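Local coordinates for protein 2-C-methyl-D-erythritol 4-phosphate cytidylyltransferase (Neisseria gonorrhoeae, PDB 1VGW) that probably catalyses the transfer of a cytidylyl group from CTP to 2-C-methyl-D-erythritol 4-phosphate in isoprenoid biosynthesis, releasing diphosphate, at residues V50-V55 with A93-T98; D105-H110 with G175-A180. All coordinates share one frame; numbering follows the deposited sequence.

Interaction 1: V50-V55 with A93-T98; sequences VDLTVV and AKLLET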
loop_
_atom_site.group_PDB
_atom_site.type_symbol
_atom_site.label_atom_id
_atom_site.label_comp_id
_atom_site.label_asym_id
_atom_site.label_seq_id
_atom_site.Cartn_x
_atom_site.Cartn_y
_atom_site.Cartn_z
ATOM N N VAL B 50 -20.619 -14.522 11.597
ATOM C CA VAL B 50 -21.453 -13.475 10.985
ATOM C C VAL B 50 -22.858 -14.012 10.957
ATOM O O VAL B 50 -23.038 -15.150 10.541
ATOM C CB VAL B 50 -20.931 -13.124 9.578
ATOM C CG1 VAL B 50 -21.853 -12.206 8.774
ATOM C CG2 VAL B 50 -19.570 -12.449 9.726
ATOM N N ASP B 51 -23.849 -13.267 11.381
ATOM C CA ASP B 51 -25.204 -13.779 11.475
ATOM C C ASP B 51 -26.095 -13.339 10.333
ATOM O O ASP B 51 -27.189 -13.880 10.153
ATOM C CB ASP B 51 -25.818 -13.250 12.821
ATOM C CG ASP B 51 -24.909 -13.590 13.982
ATOM O OD1 ASP B 51 -24.660 -14.796 14.221
ATOM O OD2 ASP B 51 -24.329 -12.663 14.608
ATOM N N LEU B 52 -25.717 -12.293 9.604
ATOM C CA LEU B 52 -26.516 -11.780 8.518
ATOM C C LEU B 52 -25.615 -10.903 7.618
ATOM O O LEU B 52 -24.571 -10.403 8.084
ATOM C CB LEU B 52 -27.673 -10.936 9.069
ATOM C CG LEU B 52 -28.655 -10.313 8.099
ATOM C CD1 LEU B 52 -29.703 -11.323 7.620
ATOM C CD2 LEU B 52 -29.379 -9.110 8.666
ATOM N N THR B 53 -26.027 -10.787 6.363
ATOM C CA THR B 53 -25.309 -9.984 5.372
ATOM C C THR B 53 -26.317 -9.206 4.544
ATOM O O THR B 53 -27.367 -9.722 4.141
ATOM C CB THR B 53 -24.415 -10.859 4.493
ATOM O OG1 THR B 53 -23.447 -11.507 5.324
ATOM C CG2 THR B 53 -23.743 -10.107 3.378
ATOM N N VAL B 54 -26.100 -7.898 4.429
ATOM C CA VAL B 54 -26.977 -7.038 3.655
ATOM C C VAL B 54 -26.139 -6.245 2.617
ATOM O O VAL B 54 -25.001 -5.921 2.946
ATOM C CB VAL B 54 -27.715 -6.019 4.526
ATOM C CG1 VAL B 54 -28.762 -5.249 3.745
ATOM C CG2 VAL B 54 -28.406 -6.730 5.718
ATOM N N VAL B 55 -26.687 -6.054 1.434
ATOM C CA VAL B 55 -26.065 -5.327 0.335
ATOM C C VAL B 55 -27.040 -4.219 -0.075
ATOM O O VAL B 55 -28.217 -4.581 -0.188
ATOM C CB VAL B 55 -25.849 -6.176 -0.943
ATOM C CG1 VAL B 55 -25.051 -5.317 -1.955
ATOM C CG2 VAL B 55 -25.082 -7.450 -0.655
ATOM N N ALA B 93 -29.992 2.831 9.131
ATOM C CA ALA B 93 -31.309 3.237 9.613
ATOM C C ALA B 93 -32.356 2.159 9.407
ATOM O O ALA B 93 -33.226 1.889 10.253
ATOM C CB ALA B 93 -31.796 4.509 8.938
ATOM N N LYS B 94 -32.379 1.598 8.192
ATOM C CA LYS B 94 -33.329 0.536 7.883
ATOM C C LYS B 94 -33.058 -0.698 8.717
ATOM O O LYS B 94 -34.032 -1.294 9.202
ATOM C CB LYS B 94 -33.366 0.286 6.373
ATOM C CG LYS B 94 -34.340 -0.749 5.903
ATOM C CD LYS B 94 -34.810 -0.580 4.458
ATOM C CE LYS B 94 -35.315 -1.940 3.953
ATOM N NZ LYS B 94 -36.236 -1.838 2.800
ATOM N N LEU B 95 -31.818 -1.062 9.046
ATOM C CA LEU B 95 -31.589 -2.246 9.901
ATOM C C LEU B 95 -32.246 -2.082 11.288
ATOM O O LEU B 95 -32.659 -3.063 11.938
ATOM C CB LEU B 95 -30.106 -2.554 10.028
ATOM C CG LEU B 95 -29.385 -3.357 8.972
ATOM C CD1 LEU B 95 -27.858 -3.181 9.041
ATOM C CD2 LEU B 95 -29.662 -4.856 9.069
ATOM N N LEU B 96 -32.228 -0.871 11.838
ATOM C CA LEU B 96 -32.797 -0.553 13.128
ATOM C C LEU B 96 -34.325 -0.442 13.007
ATOM O O LEU B 96 -35.082 -1.151 13.648
ATOM C CB LEU B 96 -32.278 0.770 13.630
ATOM C CG LEU B 96 -31.125 0.967 14.557
ATOM C CD1 LEU B 96 -30.646 -0.215 15.343
ATOM C CD2 LEU B 96 -29.992 1.735 13.922
ATOM N N GLU B 97 -34.809 0.372 12.069
ATOM C CA GLU B 97 -36.246 0.580 11.883
ATOM C C GLU B 97 -36.934 -0.759 11.678
ATOM O O GLU B 97 -38.051 -1.016 12.142
ATOM C CB GLU B 97 -36.510 1.495 10.700
ATOM C CG GLU B 97 -37.868 2.124 10.590
ATOM C CD GLU B 97 -39.050 1.188 10.598
ATOM O OE1 GLU B 97 -39.926 1.327 11.494
ATOM O OE2 GLU B 97 -39.113 0.272 9.741
ATOM N N THR B 98 -36.265 -1.628 10.949
ATOM C CA THR B 98 -36.776 -2.951 10.647
ATOM C C THR B 98 -36.809 -3.881 11.821
ATOM O O THR B 98 -37.624 -4.818 11.824
ATOM C CB THR B 98 -35.938 -3.508 9.457
ATOM O OG1 THR B 98 -36.754 -3.334 8.266
ATOM C CG2 THR B 98 -35.475 -4.894 9.588
#

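Interaction 2: D105-H110 with G175-A180; sequences DNILVH and GLLHRA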
loop_
_atom_site.group_PDB
_atom_site.type_symbol
_atom_site.label_atom_id
_atom_site.label_comp_id
_atom_site.label_asym_id
_atom_site.label_seq_id
_atom_site.Cartn_x
_atom_site.Cartn_y
_atom_site.Cartn_z
ATOM N N ASP B 105 -26.094 -4.457 18.743
ATOM C CA ASP B 105 -25.468 -5.403 17.807
ATOM C C ASP B 105 -24.384 -4.685 16.971
ATOM O O ASP B 105 -24.471 -3.468 16.768
ATOM C CB ASP B 105 -26.536 -5.900 16.813
ATOM C CG ASP B 105 -27.502 -6.909 17.435
ATOM O OD1 ASP B 105 -27.096 -7.735 18.256
ATOM O OD2 ASP B 105 -28.704 -6.866 17.088
ATOM N N ASN B 106 -23.415 -5.381 16.446
ATOM C CA ASN B 106 -22.350 -4.842 15.627
ATOM C C ASN B 106 -22.667 -4.776 14.122
ATOM O O ASN B 106 -23.208 -5.734 13.533
ATOM C CB ASN B 106 -21.089 -5.713 15.844
ATOM C CG ASN B 106 -20.571 -5.704 17.245
ATOM O OD1 ASN B 106 -20.456 -4.661 17.896
ATOM N ND2 ASN B 106 -20.195 -6.868 17.805
ATOM N N ILE B 107 -22.331 -3.662 13.477
ATOM C CA ILE B 107 -22.524 -3.505 11.994
ATOM C C ILE B 107 -21.134 -3.446 11.338
ATOM O O ILE B 107 -20.339 -2.570 11.792
ATOM C CB ILE B 107 -23.202 -2.187 11.692
ATOM C CG1 ILE B 107 -24.519 -1.976 12.435
ATOM C CG2 ILE B 107 -23.372 -1.924 10.190
ATOM C CD1 ILE B 107 -25.620 -2.964 12.120
ATOM N N LEU B 108 -20.729 -4.414 10.535
ATOM C CA LEU B 108 -19.394 -4.378 9.889
ATOM C C LEU B 108 -19.502 -3.781 8.468
ATOM O O LEU B 108 -20.080 -4.457 7.596
ATOM C CB LEU B 108 -18.798 -5.769 9.802
ATOM C CG LEU B 108 -18.246 -6.417 11.057
ATOM C CD1 LEU B 108 -19.400 -6.921 11.986
ATOM C CD2 LEU B 108 -17.385 -7.617 10.720
ATOM N N VAL B 109 -19.120 -2.542 8.245
ATOM C CA VAL B 109 -19.235 -1.839 6.962
ATOM C C VAL B 109 -18.053 -2.156 6.038
ATOM O O VAL B 109 -16.914 -1.842 6.317
ATOM C CB VAL B 109 -19.433 -0.334 7.110
ATOM C CG1 VAL B 109 -19.935 0.367 5.827
ATOM C CG2 VAL B 109 -20.483 0.024 8.195
ATOM N N HIS B 110 -18.311 -2.890 4.943
ATOM C CA HIS B 110 -17.225 -3.327 4.056
ATOM C C HIS B 110 -17.360 -2.854 2.606
ATOM O O HIS B 110 -18.462 -2.902 2.084
ATOM C CB HIS B 110 -17.173 -4.857 4.011
ATOM C CG HIS B 110 -15.938 -5.420 3.392
ATOM N ND1 HIS B 110 -14.689 -5.261 3.937
ATOM C CD2 HIS B 110 -15.761 -6.156 2.266
ATOM C CE1 HIS B 110 -13.775 -5.876 3.164
ATOM N NE2 HIS B 110 -14.424 -6.428 2.156
ATOM N N GLY B 175 -26.390 1.533 17.191
ATOM C CA GLY B 175 -26.827 2.812 17.756
ATOM C C GLY B 175 -25.712 3.846 17.774
ATOM O O GLY B 175 -25.976 5.021 17.410
ATOM N N LEU B 176 -24.483 3.506 18.105
ATOM C CA LEU B 176 -23.362 4.446 18.025
ATOM C C LEU B 176 -23.097 4.928 16.590
ATOM O O LEU B 176 -22.860 6.123 16.327
ATOM C CB LEU B 176 -22.093 3.731 18.548
ATOM C CG LEU B 176 -20.797 4.508 18.452
ATOM C CD1 LEU B 176 -20.843 5.807 19.252
ATOM C CD2 LEU B 176 -19.618 3.644 18.925
ATOM N N LEU B 177 -23.170 4.009 15.602
ATOM C CA LEU B 177 -22.981 4.357 14.168
ATOM C C LEU B 177 -24.124 5.207 13.662
ATOM O O LEU B 177 -23.961 6.278 13.046
ATOM C CB LEU B 177 -22.878 3.043 13.358
ATOM C CG LEU B 177 -22.368 3.096 11.922
ATOM C CD1 LEU B 177 -21.050 3.854 11.800
ATOM C CD2 LEU B 177 -22.183 1.663 11.367
ATOM N N HIS B 178 -25.380 4.819 13.916
ATOM C CA HIS B 178 -26.501 5.694 13.506
ATOM C C HIS B 178 -26.321 7.110 14.080
ATOM O O HIS B 178 -26.504 8.151 13.441
ATOM C CB HIS B 178 -27.787 5.090 14.044
ATOM C CG HIS B 178 -29.029 5.791 13.666
ATOM N ND1 HIS B 178 -29.447 5.963 12.369
ATOM C CD2 HIS B 178 -30.008 6.361 14.453
ATOM C CE1 HIS B 178 -30.595 6.616 12.351
ATOM N NE2 HIS B 178 -30.960 6.887 13.585
ATOM N N ARG B 179 -25.905 7.187 15.355
ATOM C CA ARG B 179 -25.700 8.466 15.998
ATOM C C ARG B 179 -24.623 9.296 15.304
ATOM O O ARG B 179 -24.880 10.457 14.983
ATOM C CB ARG B 179 -25.317 8.252 17.483
ATOM C CG ARG B 179 -25.929 9.244 18.426
ATOM C CD ARG B 179 -27.036 8.612 19.282
ATOM N NE ARG B 179 -26.754 7.291 19.722
ATOM C CZ ARG B 179 -27.102 6.635 20.791
ATOM N NH1 ARG B 179 -26.748 5.378 20.994
ATOM N NH2 ARG B 179 -27.806 7.277 21.732
ATOM N N ALA B 180 -23.438 8.751 15.102
ATOM C CA ALA B 180 -22.302 9.447 14.527
ATOM C C ALA B 180 -22.466 9.944 13.096
ATOM O O ALA B 180 -21.907 10.983 12.754
ATOM C CB ALA B 180 -21.061 8.546 14.575
#

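Interaction 1: V50-V55 with A93-T98
No flat group lies between Leu-95 of the helix and Leu-52 and Val-54 of the strand. The contact is purely aliphatic, and the flat group beside it is the indole of Trp-77, on strand 75-77, which touches the side chains of both Val-54 and Leu-95 and also takes Lys-94 in a cation-pi contact. Across the two segments a single branch of Leu-95 does the touching. Its CD2 methyl lies 4.0 Å from Val-54 CG2 and 4.3 Å from Leu-52 CD2. These two strand methyls are themselves 3.9 Å apart, Leu-52 CD2 to Val-54 CG2, and the directions to them from Leu-95 CD2 open by about 56°. Three methyls thus form a nearly even triangle, with the helix methyl set against a pair two residues apart on one side of the strand. The Val-54 and Leu-95 side chains run alongside one another, pointing opposite ways. In Val-54, CG2 stands beside the backbone N, opposite the carbonyl carbon, and this branch meets the helix while CG1 stays 5.4 Å from Leu-95 CD2. The backbones are well separated, Val-54 CA to Leu-95 CA being 9.1 Å, and 79 Å² is buried in all, so the side chains alone span the gap. Leu-95 also reaches Ile-8 on strand 7-12, which pairs in parallel with strand 52-56. On the other face of the sheet, Thr-53 and Val-55 pack on Leu-41 of helix 36-45, which leaves strand 52-56 sandwiched between that helix and helix 84-98.

Interaction 2: D105-H110 with G175-A180
Helix 174-180, which directly follows sheet strand 169-173, packs back on strand 106-109 through Leu-177, Ile-107 and Val-109. The CD2 methyl of Leu-177 is the probe: it stands 4.0 Å from Ile-107 CG2, 4.0 Å from Ile-107 CB and 4.0 Å from Val-109 CG2. Since Ile-107 CG2 and Val-109 CG2 are also 4.0 Å apart, the three methyls make an almost equilateral triangle, with Leu-177 CD2 seated over the gap between two residues spaced i and i+2. With CG of Leu-177 trans to the backbone N (chi1 -166°), the isobutyl group extends from the helix toward the strand; its other methyl, CD1, remains 5.3 Å from Val-109 CG2. The closest pair of CA atoms, Ile-107 CA and Leu-177 CA, is 8.2 Å apart, and all three residues are buried. Away from this interface the helix is tied internally: Gly-175 O receives the helical bond from Arg-179 N, and a weak one from Arg-179 NE. Val-92 of helix 84-98 and Glu-192 of helix 192-197 touch Leu-177 as well, enclosing it between elements. Strand 106-109 pairs in parallel with strand 7-12 and antiparallel with strand 169-173; helices laid on such a mixed sheet are what the alpha/beta nucleotidyltransferase fold of the GT-A clan is built from.

How the interactions relate
Interactions 1 and 2 have centres about 10 Å apart and rest on the same mixed sheet, where strand 7-12 lies between strands 52-56 and 106-109. Along the chain they run in series: interaction 1 closes with helix 84-98, and strand 106-109, which opens interaction 2, is the next regular element. They also touch directly. Leu-95 CD1 meets Ile-107 CD1 at 3.8 Å, so one leucine uses CD2 in the first contact and CD1 against the second, while Leu-96 CD2 packs on His-178 CB at 4.0 Å. Helices 84-98 and 174-180 therefore lie against each other as well as on the sheet, and the two contacts join through Leu-95 and Ile-107.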